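Local coordinates for protein nicking enzyme (Staphylococcus aureus, PDB 4HTE) that probably nicks plasmid DNA at its transfer origin as a conjugative relaxase, this chain being the largely helical C-terminal part of the enzyme, at residues Thr256-Glu261 with Gly270-Lys275; Pro274-Glu279 with Tyr319-Ser324; His331-Ser336 with Asn347-Tyr352. All coordinates share one frame; numbering follows the deposited sequence.

Contact 1: Thr256-Glu261 with Gly270-Lys275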
ATOM      1  N   THR A 256      11.076   7.438  -7.175  1.00 65.07           N
ATOM      2  CA  THR A 256      11.865   6.328  -6.650  1.00 64.46           C
ATOM      3  C   THR A 256      13.121   6.070  -7.477  1.00 63.98           C
ATOM      4  O   THR A 256      14.021   5.355  -7.039  1.00 64.14           O
ATOM      5  CB  THR A 256      11.041   5.022  -6.579  1.00 58.50           C
ATOM      6  OG1 THR A 256      10.664   4.609  -7.899  1.00 62.25           O
ATOM      7  CG2 THR A 256       9.794   5.208  -5.715  1.00 52.76           C
ATOM      8  N   TYR A 257      13.182   6.649  -8.671  1.00 62.43           N
ATOM      9  CA  TYR A 257      14.356   6.500  -9.521  1.00 63.04           C
ATOM     10  C   TYR A 257      15.374   7.604  -9.243  1.00 62.52           C
ATOM     11  O   TYR A 257      16.577   7.348  -9.201  1.00 61.77           O
ATOM     12  CB  TYR A 257      13.952   6.507 -10.996  1.00 66.70           C
ATOM     13  CG  TYR A 257      15.122   6.454 -11.954  1.00 68.75           C
ATOM     14  CD1 TYR A 257      15.619   7.612 -12.531  1.00 74.41           C
ATOM     15  CD2 TYR A 257      15.725   5.250 -12.279  1.00 70.22           C
ATOM     16  CE1 TYR A 257      16.687   7.575 -13.408  1.00 72.82           C
ATOM     17  CE2 TYR A 257      16.795   5.201 -13.155  1.00 74.36           C
ATOM     18  CZ  TYR A 257      17.271   6.367 -13.715  1.00 73.75           C
ATOM     19  OH  TYR A 257      18.333   6.328 -14.589  1.00 76.22           O
ATOM     20  N   HIS A 258      14.889   8.825  -9.042  1.00 61.90           N
ATOM     21  CA  HIS A 258      15.763   9.971  -8.821  1.00 65.98           C
ATOM     22  C   HIS A 258      15.917  10.305  -7.338  1.00 65.68           C
ATOM     23  O   HIS A 258      16.683  11.196  -6.974  1.00 68.12           O
ATOM     24  CB  HIS A 258      15.233  11.194  -9.575  1.00 71.30           C
ATOM     25  CG  HIS A 258      15.414  11.117 -11.059  1.00 73.44           C
ATOM     26  ND1 HIS A 258      16.614  11.403 -11.677  1.00 73.63           N
ATOM     27  CD2 HIS A 258      14.550  10.796 -12.051  1.00 72.56           C
ATOM     28  CE1 HIS A 258      16.482  11.255 -12.982  1.00 80.05           C
ATOM     29  NE2 HIS A 258      15.239  10.886 -13.236  1.00 75.73           N
ATOM     30  N   GLY A 259      15.198   9.588  -6.481  1.00 62.84           N
ATOM     31  CA  GLY A 259      15.200   9.893  -5.061  1.00 61.16           C
ATOM     32  C   GLY A 259      14.357  11.123  -4.793  1.00 64.04           C
ATOM     33  O   GLY A 259      13.982  11.834  -5.722  1.00 66.97           O
ATOM     34  N   THR A 260      14.061  11.379  -3.524  1.00 65.71           N
ATOM     35  CA  THR A 260      13.193  12.491  -3.156  1.00 67.24           C
ATOM     36  C   THR A 260      13.859  13.842  -3.404  1.00 70.12           C
ATOM     37  O   THR A 260      13.317  14.684  -4.116  1.00 71.50           O
ATOM     38  CB  THR A 260      12.778  12.416  -1.677  1.00 61.82           C
ATOM     39  OG1 THR A 260      13.944  12.499  -0.848  1.00 66.79           O
ATOM     40  CG2 THR A 260      12.041  11.115  -1.387  1.00 58.40           C
ATOM     41  N   GLU A 261      15.033  14.046  -2.813  1.00 71.99           N
ATOM     42  CA  GLU A 261      15.729  15.325  -2.921  1.00 76.03           C
ATOM     43  C   GLU A 261      15.741  15.864  -4.349  1.00 77.37           C
ATOM     44  O   GLU A 261      15.211  16.943  -4.614  1.00 80.81           O
ATOM     45  CB  GLU A 261      17.162  15.197  -2.411  1.00 77.03           C
ATOM     46  CG  GLU A 261      18.029  16.400  -2.728  1.00 81.87           C
ATOM     47  CD  GLU A 261      19.376  16.330  -2.046  1.00 85.24           C
ATOM     48  OE1 GLU A 261      19.425  15.890  -0.877  1.00 84.24           O
ATOM     49  OE2 GLU A 261      20.385  16.704  -2.678  1.00 88.25           O
ATOM     50  N   GLY A 270      12.363  23.011 -12.817  1.00 99.96           N
ATOM     51  CA  GLY A 270      11.870  22.741 -14.154  1.00103.92           C
ATOM     52  C   GLY A 270      12.923  22.143 -15.070  1.00107.69           C
ATOM     53  O   GLY A 270      12.636  21.821 -16.223  1.00105.64           O
ATOM     54  N   ASN A 271      14.138  21.978 -14.556  1.00110.90           N
ATOM     55  CA  ASN A 271      15.238  21.457 -15.358  1.00114.11           C
ATOM     56  C   ASN A 271      15.518  19.998 -15.034  1.00110.82           C
ATOM     57  O   ASN A 271      15.416  19.574 -13.884  1.00108.36           O
ATOM     58  CB  ASN A 271      16.508  22.283 -15.140  1.00116.10           C
ATOM     59  CG  ASN A 271      16.313  23.755 -15.447  1.00119.03           C
ATOM     60  OD1 ASN A 271      16.749  24.619 -14.687  1.00116.06           O
ATOM     61  ND2 ASN A 271      15.657  24.049 -16.563  1.00124.29           N
ATOM     62  N   PHE A 272      15.878  19.238 -16.060  1.00108.25           N
ATOM     63  CA  PHE A 272      16.143  17.816 -15.894  1.00101.83           C
ATOM     64  C   PHE A 272      17.497  17.568 -15.229  1.00 99.09           C
ATOM     65  O   PHE A 272      18.389  18.409 -15.290  1.00101.75           O
ATOM     66  CB  PHE A 272      16.072  17.097 -17.242  1.00101.97           C
ATOM     67  CG  PHE A 272      16.316  15.614 -17.152  1.00102.63           C
ATOM     68  CD1 PHE A 272      15.299  14.754 -16.767  1.00101.72           C
ATOM     69  CD2 PHE A 272      17.558  15.080 -17.458  1.00102.54           C
ATOM     70  CE1 PHE A 272      15.516  13.392 -16.683  1.00 97.23           C
ATOM     71  CE2 PHE A 272      17.782  13.716 -17.376  1.00100.75           C
ATOM     72  CZ  PHE A 272      16.757  12.874 -16.987  1.00 97.33           C
ATOM     73  N   ILE A 273      17.644  16.404 -14.604  1.00 94.78           N
ATOM     74  CA  ILE A 273      18.891  16.023 -13.946  1.00 92.32           C
ATOM     75  C   ILE A 273      19.144  14.533 -14.161  1.00 93.18           C
ATOM     76  O   ILE A 273      18.218  13.732 -14.048  1.00 93.01           O
ATOM     77  CB  ILE A 273      18.834  16.287 -12.432  1.00 84.71           C
ATOM     78  CG1 ILE A 273      18.538  17.761 -12.150  1.00 82.97           C
ATOM     79  CG2 ILE A 273      20.143  15.880 -11.774  1.00 75.59           C
ATOM     80  CD1 ILE A 273      18.343  18.061 -10.690  1.00 81.37           C
ATOM     81  N   PRO A 274      20.397  14.150 -14.465  1.00 56.82           N
ATOM     82  CA  PRO A 274      20.688  12.734 -14.700  1.00 62.42           C
ATOM     83  C   PRO A 274      21.157  11.998 -13.443  1.00 60.93           C
ATOM     84  O   PRO A 274      22.070  12.458 -12.754  1.00 65.66           O
ATOM     85  CB  PRO A 274      21.810  12.789 -15.736  1.00 67.23           C
ATOM     86  CG  PRO A 274      22.486  14.143 -15.518  1.00 75.38           C
ATOM     87  CD  PRO A 274      21.612  14.971 -14.603  1.00 70.82           C
ATOM     88  N   LYS A 275      20.525  10.866 -13.151  1.00 79.12           N
ATOM     89  CA  LYS A 275      20.914  10.031 -12.022  1.00 72.46           C
ATOM     90  C   LYS A 275      22.316   9.452 -12.194  1.00 70.24           C
ATOM     91  O   LYS A 275      23.041   9.267 -11.214  1.00 66.44           O
ATOM     92  CB  LYS A 275      19.902   8.895 -11.839  1.00 68.79           C
ATOM     93  CG  LYS A 275      20.382   7.758 -10.948  1.00 66.79           C
ATOM     94  CD  LYS A 275      19.211   7.076 -10.258  1.00 67.63           C
ATOM     95  CE  LYS A 275      19.586   5.709  -9.704  1.00 64.48           C
ATOM     96  NZ  LYS A 275      18.496   5.132  -8.865  1.00 61.48           N
TER

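Contact 2: Pro274-Glu279 with Tyr319-Ser324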
ATOM      1  N   PRO A 274      20.397  14.150 -14.465  1.00 56.82           N
ATOM      2  CA  PRO A 274      20.688  12.734 -14.700  1.00 62.42           C
ATOM      3  C   PRO A 274      21.157  11.998 -13.443  1.00 60.93           C
ATOM      4  O   PRO A 274      22.070  12.458 -12.754  1.00 65.66           O
ATOM      5  CB  PRO A 274      21.810  12.789 -15.736  1.00 67.23           C
ATOM      6  CG  PRO A 274      22.486  14.143 -15.518  1.00 75.38           C
ATOM      7  CD  PRO A 274      21.612  14.971 -14.603  1.00 70.82           C
ATOM      8  N   LYS A 275      20.525  10.866 -13.151  1.00 79.12           N
ATOM      9  CA  LYS A 275      20.914  10.031 -12.022  1.00 72.46           C
ATOM     10  C   LYS A 275      22.316   9.452 -12.194  1.00 70.24           C
ATOM     11  O   LYS A 275      23.041   9.267 -11.214  1.00 66.44           O
ATOM     12  CB  LYS A 275      19.902   8.895 -11.839  1.00 68.79           C
ATOM     13  CG  LYS A 275      20.382   7.758 -10.948  1.00 66.79           C
ATOM     14  CD  LYS A 275      19.211   7.076 -10.258  1.00 67.63           C
ATOM     15  CE  LYS A 275      19.586   5.709  -9.704  1.00 64.48           C
ATOM     16  NZ  LYS A 275      18.496   5.132  -8.865  1.00 61.48           N
ATOM     17  N   TYR A 276      22.699   9.176 -13.437  1.00 72.50           N
ATOM     18  CA  TYR A 276      23.964   8.503 -13.719  1.00 74.84           C
ATOM     19  C   TYR A 276      24.923   9.347 -14.549  1.00 79.15           C
ATOM     20  O   TYR A 276      24.525  10.311 -15.201  1.00 80.35           O
ATOM     21  CB  TYR A 276      23.707   7.182 -14.447  1.00 72.93           C
ATOM     22  CG  TYR A 276      23.018   6.147 -13.593  1.00 70.31           C
ATOM     23  CD1 TYR A 276      23.662   5.594 -12.497  1.00 68.37           C
ATOM     24  CD2 TYR A 276      21.729   5.719 -13.881  1.00 67.93           C
ATOM     25  CE1 TYR A 276      23.045   4.650 -11.708  1.00 67.96           C
ATOM     26  CE2 TYR A 276      21.101   4.770 -13.097  1.00 67.77           C
ATOM     27  CZ  TYR A 276      21.764   4.240 -12.010  1.00 67.55           C
ATOM     28  OH  TYR A 276      21.149   3.294 -11.220  1.00 63.59           O
ATOM     29  N   SER A 277      26.195   8.964 -14.509  1.00 80.15           N
ATOM     30  CA  SER A 277      27.217   9.568 -15.349  1.00 78.72           C
ATOM     31  C   SER A 277      27.107   8.989 -16.752  1.00 75.40           C
ATOM     32  O   SER A 277      26.422   7.989 -16.962  1.00 75.55           O
ATOM     33  CB  SER A 277      28.602   9.272 -14.779  1.00 80.74           C
ATOM     34  OG  SER A 277      28.627   9.469 -13.376  1.00 85.37           O
ATOM     35  N   ASP A 278      27.778   9.613 -17.713  1.00 75.89           N
ATOM     36  CA  ASP A 278      27.785   9.093 -19.075  1.00 77.44           C
ATOM     37  C   ASP A 278      28.510   7.754 -19.120  1.00 73.42           C
ATOM     38  O   ASP A 278      28.098   6.839 -19.833  1.00 70.05           O
ATOM     39  CB  ASP A 278      28.446  10.085 -20.037  1.00 81.58           C
ATOM     40  CG  ASP A 278      27.463  11.087 -20.615  1.00 83.37           C
ATOM     41  OD1 ASP A 278      26.283  10.724 -20.809  1.00 84.08           O
ATOM     42  OD2 ASP A 278      27.874  12.236 -20.880  1.00 85.69           O
ATOM     43  N   GLU A 279      29.590   7.644 -18.353  1.00 75.55           N
ATOM     44  CA  GLU A 279      30.350   6.403 -18.283  1.00 74.70           C
ATOM     45  C   GLU A 279      29.494   5.296 -17.683  1.00 69.20           C
ATOM     46  O   GLU A 279      29.282   4.255 -18.307  1.00 64.90           O
ATOM     47  CB  GLU A 279      31.618   6.597 -17.447  1.00 75.21           C
ATOM     48  N   TYR A 319      25.519   0.543  -8.547  1.00 58.29           N
ATOM     49  CA  TYR A 319      24.888   1.623  -9.306  1.00 63.78           C
ATOM     50  C   TYR A 319      23.485   1.994  -8.821  1.00 63.32           C
ATOM     51  O   TYR A 319      23.038   3.119  -9.038  1.00 70.05           O
ATOM     52  CB  TYR A 319      24.842   1.244 -10.791  1.00 62.79           C
ATOM     53  CG  TYR A 319      26.214   1.072 -11.415  1.00 62.66           C
ATOM     54  CD1 TYR A 319      26.901  -0.138 -11.329  1.00 59.57           C
ATOM     55  CD2 TYR A 319      26.825   2.120 -12.090  1.00 64.58           C
ATOM     56  CE1 TYR A 319      28.159  -0.290 -11.900  1.00 56.82           C
ATOM     57  CE2 TYR A 319      28.077   1.975 -12.660  1.00 63.65           C
ATOM     58  CZ  TYR A 319      28.738   0.771 -12.564  1.00 56.78           C
ATOM     59  OH  TYR A 319      29.986   0.630 -13.132  1.00 52.56           O
ATOM     60  N   ASP A 320      22.801   1.066  -8.153  1.00 55.62           N
ATOM     61  CA  ASP A 320      21.418   1.295  -7.737  1.00 55.84           C
ATOM     62  C   ASP A 320      20.486   1.010  -8.911  1.00 53.83           C
ATOM     63  O   ASP A 320      19.454   1.661  -9.073  1.00 58.94           O
ATOM     64  CB  ASP A 320      21.236   2.744  -7.267  1.00 58.30           C
ATOM     65  CG  ASP A 320      19.957   2.961  -6.480  1.00 61.84           C
ATOM     66  OD1 ASP A 320      19.571   2.076  -5.689  1.00 60.48           O
ATOM     67  OD2 ASP A 320      19.342   4.037  -6.648  1.00 65.98           O
ATOM     68  N   PHE A 321      20.860   0.031  -9.728  1.00 48.59           N
ATOM     69  CA  PHE A 321      20.061  -0.347 -10.887  1.00 51.54           C
ATOM     70  C   PHE A 321      19.317  -1.651 -10.626  1.00 53.93           C
ATOM     71  O   PHE A 321      19.932  -2.693 -10.396  1.00 55.56           O
ATOM     72  CB  PHE A 321      20.952  -0.494 -12.121  1.00 50.02           C
ATOM     73  CG  PHE A 321      20.190  -0.554 -13.415  1.00 52.84           C
ATOM     74  CD1 PHE A 321      19.608   0.585 -13.944  1.00 54.09           C
ATOM     75  CD2 PHE A 321      20.056  -1.750 -14.101  1.00 53.88           C
ATOM     76  CE1 PHE A 321      18.907   0.534 -15.134  1.00 57.62           C
ATOM     77  CE2 PHE A 321      19.357  -1.808 -15.291  1.00 54.97           C
ATOM     78  CZ  PHE A 321      18.780  -0.665 -15.808  1.00 58.25           C
ATOM     79  N   ASP A 322      17.990  -1.587 -10.660  1.00 53.56           N
ATOM     80  CA  ASP A 322      17.160  -2.762 -10.423  1.00 52.52           C
ATOM     81  C   ASP A 322      16.594  -3.299 -11.732  1.00 58.43           C
ATOM     82  O   ASP A 322      15.511  -2.900 -12.162  1.00 63.47           O
ATOM     83  CB  ASP A 322      16.019  -2.420  -9.464  1.00 50.13           C
ATOM     84  CG  ASP A 322      15.576  -3.612  -8.636  1.00 53.73           C
ATOM     85  OD1 ASP A 322      15.137  -4.619  -9.230  1.00 54.86           O
ATOM     86  OD2 ASP A 322      15.667  -3.541  -7.393  1.00 56.49           O
ATOM     87  N   TYR A 323      17.332  -4.207 -12.362  1.00 55.50           N
ATOM     88  CA  TYR A 323      16.900  -4.805 -13.621  1.00 57.67           C
ATOM     89  C   TYR A 323      15.557  -5.504 -13.446  1.00 59.32           C
ATOM     90  O   TYR A 323      14.695  -5.443 -14.324  1.00 66.09           O
ATOM     91  CB  TYR A 323      17.945  -5.802 -14.127  1.00 57.42           C
ATOM     92  CG  TYR A 323      17.480  -6.627 -15.306  1.00 60.32           C
ATOM     93  CD1 TYR A 323      17.410  -6.075 -16.579  1.00 63.27           C
ATOM     94  CD2 TYR A 323      17.114  -7.956 -15.147  1.00 59.32           C
ATOM     95  CE1 TYR A 323      16.986  -6.826 -17.660  1.00 65.61           C
ATOM     96  CE2 TYR A 323      16.690  -8.714 -16.223  1.00 59.55           C
ATOM     97  CZ  TYR A 323      16.628  -8.144 -17.476  1.00 63.55           C
ATOM     98  OH  TYR A 323      16.207  -8.894 -18.549  1.00 63.50           O
ATOM     99  N   SER A 324      15.385  -6.169 -12.308  1.00 56.23           N
ATOM    100  CA  SER A 324      14.144  -6.876 -12.013  1.00 58.98           C
ATOM    101  C   SER A 324      12.982  -5.890 -12.006  1.00 66.71           C
ATOM    102  O   SER A 324      11.947  -6.125 -12.632  1.00 69.65           O
ATOM    103  CB  SER A 324      14.228  -7.569 -10.653  1.00 58.36           C
ATOM    104  OG  SER A 324      15.513  -8.123 -10.441  1.00 65.06           O
TER

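Contact 3: His331-Ser336 with Asn347-Tyr352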
ATOM      1  N   HIS A 331      13.223   4.525 -16.854  1.00 66.07           N
ATOM      2  CA  HIS A 331      13.693   5.884 -16.620  1.00 67.29           C
ATOM      3  C   HIS A 331      15.117   6.085 -17.118  1.00 71.09           C
ATOM      4  O   HIS A 331      15.532   7.212 -17.380  1.00 77.66           O
ATOM      5  CB  HIS A 331      13.589   6.234 -15.137  1.00 63.69           C
ATOM      6  CG  HIS A 331      12.180   6.395 -14.663  1.00 63.62           C
ATOM      7  ND1 HIS A 331      11.468   7.560 -14.839  1.00 69.10           N
ATOM      8  CD2 HIS A 331      11.346   5.534 -14.036  1.00 62.38           C
ATOM      9  CE1 HIS A 331      10.255   7.414 -14.334  1.00 72.31           C
ATOM     10  NE2 HIS A 331      10.156   6.193 -13.840  1.00 67.94           N
ATOM     11  N   LEU A 332      15.861   4.993 -17.251  1.00 67.25           N
ATOM     12  CA  LEU A 332      17.200   5.065 -17.819  1.00 68.51           C
ATOM     13  C   LEU A 332      17.094   5.526 -19.266  1.00 75.41           C
ATOM     14  O   LEU A 332      17.812   6.425 -19.698  1.00 77.67           O
ATOM     15  CB  LEU A 332      17.891   3.704 -17.767  1.00 65.25           C
ATOM     16  CG  LEU A 332      19.338   3.693 -17.271  1.00 65.03           C
ATOM     17  CD1 LEU A 332      19.997   2.359 -17.592  1.00 63.32           C
ATOM     18  CD2 LEU A 332      20.149   4.835 -17.860  1.00 68.26           C
ATOM     19  N   TYR A 333      16.198   4.888 -20.013  1.00 78.50           N
ATOM     20  CA  TYR A 333      15.909   5.289 -21.385  1.00 83.54           C
ATOM     21  C   TYR A 333      15.544   6.768 -21.400  1.00 87.61           C
ATOM     22  O   TYR A 333      16.122   7.554 -22.148  1.00 93.45           O
ATOM     23  CB  TYR A 333      14.759   4.446 -21.945  1.00 85.48           C
ATOM     24  CG  TYR A 333      14.632   4.428 -23.461  1.00 91.34           C
ATOM     25  CD1 TYR A 333      15.121   5.466 -24.247  1.00 97.43           C
ATOM     26  CD2 TYR A 333      14.014   3.364 -24.103  1.00 94.37           C
ATOM     27  CE1 TYR A 333      14.997   5.440 -25.626  1.00104.00           C
ATOM     28  CE2 TYR A 333      13.886   3.330 -25.478  1.00100.79           C
ATOM     29  CZ  TYR A 333      14.379   4.370 -26.235  1.00104.20           C
ATOM     30  OH  TYR A 333      14.254   4.343 -27.605  1.00106.78           O
ATOM     31  N   GLN A 334      14.590   7.147 -20.558  1.00 84.72           N
ATOM     32  CA  GLN A 334      14.170   8.534 -20.452  1.00 87.12           C
ATOM     33  C   GLN A 334      15.371   9.449 -20.249  1.00 87.30           C
ATOM     34  O   GLN A 334      15.455  10.518 -20.850  1.00 92.82           O
ATOM     35  CB  GLN A 334      13.203   8.692 -19.284  1.00 87.17           C
ATOM     36  CG  GLN A 334      12.413   9.976 -19.304  1.00 89.24           C
ATOM     37  CD  GLN A 334      11.551  10.123 -18.074  1.00 91.10           C
ATOM     38  OE1 GLN A 334      12.033   9.987 -16.952  1.00 90.63           O
ATOM     39  NE2 GLN A 334      10.266  10.382 -18.277  1.00 93.02           N
ATOM     40  N   GLU A 335      16.294   9.023 -19.393  1.00 81.28           N
ATOM     41  CA  GLU A 335      17.504   9.790 -19.120  1.00 80.19           C
ATOM     42  C   GLU A 335      18.340   9.954 -20.384  1.00 81.36           C
ATOM     43  O   GLU A 335      18.702  11.067 -20.758  1.00 83.07           O
ATOM     44  CB  GLU A 335      18.347   9.099 -18.045  1.00 74.52           C
ATOM     45  CG  GLU A 335      18.871  10.030 -16.968  1.00 73.68           C
ATOM     46  CD  GLU A 335      20.004   9.416 -16.173  1.00 74.69           C
ATOM     47  OE1 GLU A 335      19.922   9.410 -14.929  1.00 76.60           O
ATOM     48  OE2 GLU A 335      20.978   8.938 -16.789  1.00 73.23           O
ATOM     49  N   SER A 336      18.645   8.834 -21.033  1.00 79.15           N
ATOM     50  CA  SER A 336      19.456   8.839 -22.245  1.00 81.80           C
ATOM     51  C   SER A 336      18.870   9.767 -23.301  1.00 90.30           C
ATOM     52  O   SER A 336      19.578  10.593 -23.877  1.00 92.03           O
ATOM     53  CB  SER A 336      19.563   7.424 -22.813  1.00 79.88           C
ATOM     54  OG  SER A 336      20.123   6.537 -21.862  1.00 78.12           O
ATOM     55  N   ASN A 347      21.722   1.135 -27.248  1.00 83.61           N
ATOM     56  CA  ASN A 347      21.810  -0.158 -26.579  1.00 80.91           C
ATOM     57  C   ASN A 347      20.466  -0.573 -25.989  1.00 82.23           C
ATOM     58  O   ASN A 347      20.074  -1.737 -26.072  1.00 83.89           O
ATOM     59  CB  ASN A 347      22.868  -0.126 -25.472  1.00 75.31           C
ATOM     60  CG  ASN A 347      24.284  -0.062 -26.013  1.00 73.61           C
ATOM     61  OD1 ASN A 347      24.523  -0.310 -27.194  1.00 77.61           O
ATOM     62  ND2 ASN A 347      25.236   0.258 -25.142  1.00 69.05           N
ATOM     63  N   ILE A 348      19.765   0.387 -25.394  1.00 80.16           N
ATOM     64  CA  ILE A 348      18.472   0.121 -24.776  1.00 81.11           C
ATOM     65  C   ILE A 348      17.411  -0.189 -25.830  1.00 87.98           C
ATOM     66  O   ILE A 348      16.522  -1.008 -25.602  1.00 88.35           O
ATOM     67  CB  ILE A 348      18.007   1.312 -23.912  1.00 80.08           C
ATOM     68  CG1 ILE A 348      19.009   1.564 -22.782  1.00 72.04           C
ATOM     69  CG2 ILE A 348      16.620   1.043 -23.342  1.00 82.76           C
ATOM     70  CD1 ILE A 348      18.667   2.745 -21.901  1.00 68.66           C
ATOM     71  N   GLU A 349      17.505   0.475 -26.979  1.00 95.08           N
ATOM     72  CA  GLU A 349      16.582   0.232 -28.083  1.00102.46           C
ATOM     73  C   GLU A 349      16.749  -1.185 -28.626  1.00104.32           C
ATOM     74  O   GLU A 349      15.774  -1.824 -29.026  1.00110.28           O
ATOM     75  CB  GLU A 349      16.799   1.255 -29.205  1.00105.05           C
ATOM     76  CG  GLU A 349      16.327   2.666 -28.870  1.00104.12           C
ATOM     77  CD  GLU A 349      16.671   3.678 -29.951  1.00103.71           C
ATOM     78  OE1 GLU A 349      17.214   3.270 -30.999  1.00103.68           O
ATOM     79  OE2 GLU A 349      16.395   4.882 -29.754  1.00102.19           O
ATOM     80  N   GLU A 350      17.985  -1.674 -28.635  1.00 98.32           N
ATOM     81  CA  GLU A 350      18.270  -3.031 -29.085  1.00 97.83           C
ATOM     82  C   GLU A 350      17.658  -4.033 -28.111  1.00 98.46           C
ATOM     83  O   GLU A 350      17.152  -5.083 -28.514  1.00100.21           O
ATOM     84  CB  GLU A 350      19.781  -3.256 -29.189  1.00 91.57           C
ATOM     85  N   PHE A 351      17.707  -3.696 -26.824  1.00 95.80           N
ATOM     86  CA  PHE A 351      17.120  -4.532 -25.779  1.00 94.63           C
ATOM     87  C   PHE A 351      15.612  -4.644 -25.986  1.00 99.32           C
ATOM     88  O   PHE A 351      15.074  -5.743 -26.112  1.00102.70           O
ATOM     89  CB  PHE A 351      17.422  -3.950 -24.390  1.00 88.62           C
ATOM     90  CG  PHE A 351      16.874  -4.771 -23.245  1.00 87.38           C
ATOM     91  CD1 PHE A 351      17.681  -5.682 -22.578  1.00 82.69           C
ATOM     92  CD2 PHE A 351      15.558  -4.625 -22.831  1.00 88.42           C
ATOM     93  CE1 PHE A 351      17.183  -6.432 -21.523  1.00 81.61           C
ATOM     94  CE2 PHE A 351      15.056  -5.372 -21.778  1.00 84.51           C
ATOM     95  CZ  PHE A 351      15.871  -6.276 -21.124  1.00 82.89           C
ATOM     96  N   TYR A 352      14.939  -3.498 -26.022  1.00 99.94           N
ATOM     97  CA  TYR A 352      13.499  -3.456 -26.250  1.00103.85           C
ATOM     98  C   TYR A 352      13.168  -3.892 -27.675  1.00111.45           C
ATOM     99  O   TYR A 352      12.269  -4.704 -27.896  1.00112.34           O
ATOM    100  CB  TYR A 352      12.961  -2.044 -26.000  1.00101.37           C
ATOM    101  CG  TYR A 352      12.826  -1.670 -24.535  1.00 98.90           C
ATOM    102  CD1 TYR A 352      12.298  -2.567 -23.614  1.00 97.90           C
ATOM    103  CD2 TYR A 352      13.224  -0.421 -24.076  1.00 94.86           C
ATOM    104  CE1 TYR A 352      12.171  -2.230 -22.278  1.00 91.85           C
ATOM    105  CE2 TYR A 352      13.101  -0.076 -22.740  1.00 89.74           C
ATOM    106  CZ  TYR A 352      12.576  -0.985 -21.847  1.00 89.26           C
ATOM    107  OH  TYR A 352      12.450  -0.649 -20.518  1.00 86.36           O
TER

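Contact 1: Thr256-Glu261 with Gly270-Lys275
Lys275 lays its aliphatic chain over one face of the Tyr257 ring, with CD 4.0 Å from the ring centroid and almost on the ring normal. Nearer the backbone, Lys275 CB touches Tyr257 CE1 at 3.8 Å. The lysine is extended throughout and runs diagonally across the ring, from CB beside CE1 to NZ above the opposite rim, near CD2; NZ is 4.8 Å from the centroid, in a cation-pi contact. A bond from Lys275 NZ to Tyr257 O, 3.0 Å long, is also modelled, but the position of that oxygen is less certain. The contact folds the loop that follows helix 245-269 back against the helix it has just left, the chain having turned at Gly270, which has positive phi. The stronger partner of the ammonium is Asp320, a residue of the calcium site of this protein, and a calcium ion lies about 4 Å from the nearest atom of the lysine side chain. Beside the tyrosine, His258 points its imidazole at the loop, where CE1 comes to 3.2 Å from Ile273 O. Its ring meets that of Phe272 obliquely, the two planes standing at 87° with centroids 5.9 Å apart.

Contact 2: Pro274-Glu279 with Tyr319-Ser324
Tyr276 has CG anti to its carbonyl carbon (chi1 -68°), which sends the phenol across to the chain at Tyr319-Phe321, while Asp320 holds CG anti to the backbone N (chi1 -164°), a rotamer that places its carboxylate beside the ammonium group of Lys275. The two residues from the 274-279 side reach over together: Lys275 CG sits over the centre of one face of the Tyr276 ring, 3.7 Å above its plane, and the lysine chain then runs on to Asp320. There NZ forms a salt bridge and hydrogen bond with OD2 at 2.6 Å, approaching from above the carboxylate plane while the two side chains cross at about a right angle. The phenol serves the backbone instead. Tyr276 OH donates to Tyr319 O at 2.9 Å, coming from well above the carbonyl plane (62° out of it). Tyr276 CE1 also packs on Tyr319 CB at 4.0 Å, and the hydroxyl lies near the plane of the Phe321 ring, at its edge, 3.9 Å from Phe321 CB. This is the exit of helix 302-319, where Asp320 is the first residue to leave helical angles and takes a positive phi. Asp320 belongs to the calcium site, as does Asp328, which accepts from the backbone N of Asp322 and rests against Phe321. With Lys275 on one carboxylate oxygen and a calcium ion about 4 Å from the nearest atom of the same side chain, the lysine would be expected to offset part of the negative charge gathered at the site.

Contact 3: His331-Ser336 with Asn347-Tyr352
The helical segments 331-336 and 347-351 run roughly antiparallel, at 142° between their N-to-C directions, and their axes approach to 10.8 Å, closest in CA terms at Tyr333 and Ile348. They belong to an antiparallel helical hairpin, helices 327-339 and 342-351, at the C-terminal end of the modelled chain. Ile348 fills the middle of the interface with both its branches. CG2 packs obliquely on the Tyr333 ring, 3.6 Å from CD2, whereas CD1 reaches over the helix backbone, 3.8 Å from Tyr333 CA and 4.3 Å from Leu332 CB. Tyr333, its CG anti to the backbone N (chi1 -161°), swings its ring out to Ile348, Glu349 and Tyr352 of the partner segment. The CD2 edge meets the edge of the Tyr352 ring, with CE2 of the latter 3.8 Å away. The phenol end arrives at the extended Glu349 chain, which it crosses at about a right angle, leaving Tyr333 OH 3.1 Å from Glu349 OE2. On the buried side, Leu332 also rests on Ile284 and Arg281 of helix 278-293. Ser336 OG turns back to its own helix and donates to Leu332 O at 3.2 Å, an oxygen that also accepts from Ser336 N, and the same OG lies 4.1 Å from Ile348 CD1.

From the N terminus, contact 1 comes first, closing a short loop as the chain leaving helix 245-269 doubles back on that helix. Contact 2 starts on Pro274 and Lys275, where contact 1 ends, and closes a longer loop containing helices 278-293 and 302-319. Contact 3 follows in series and closes the two-helix hairpin at the end of the chain. None of the three nests in or crosses another, yet they meet in space. Glu335 of helix 327-339 probably accepts a hydrogen bond from Tyr276 N and forms a salt bridge with Arg281, His331 packs on Tyr257, and Leu332 packs on Phe321, joining the hairpin to both earlier loops.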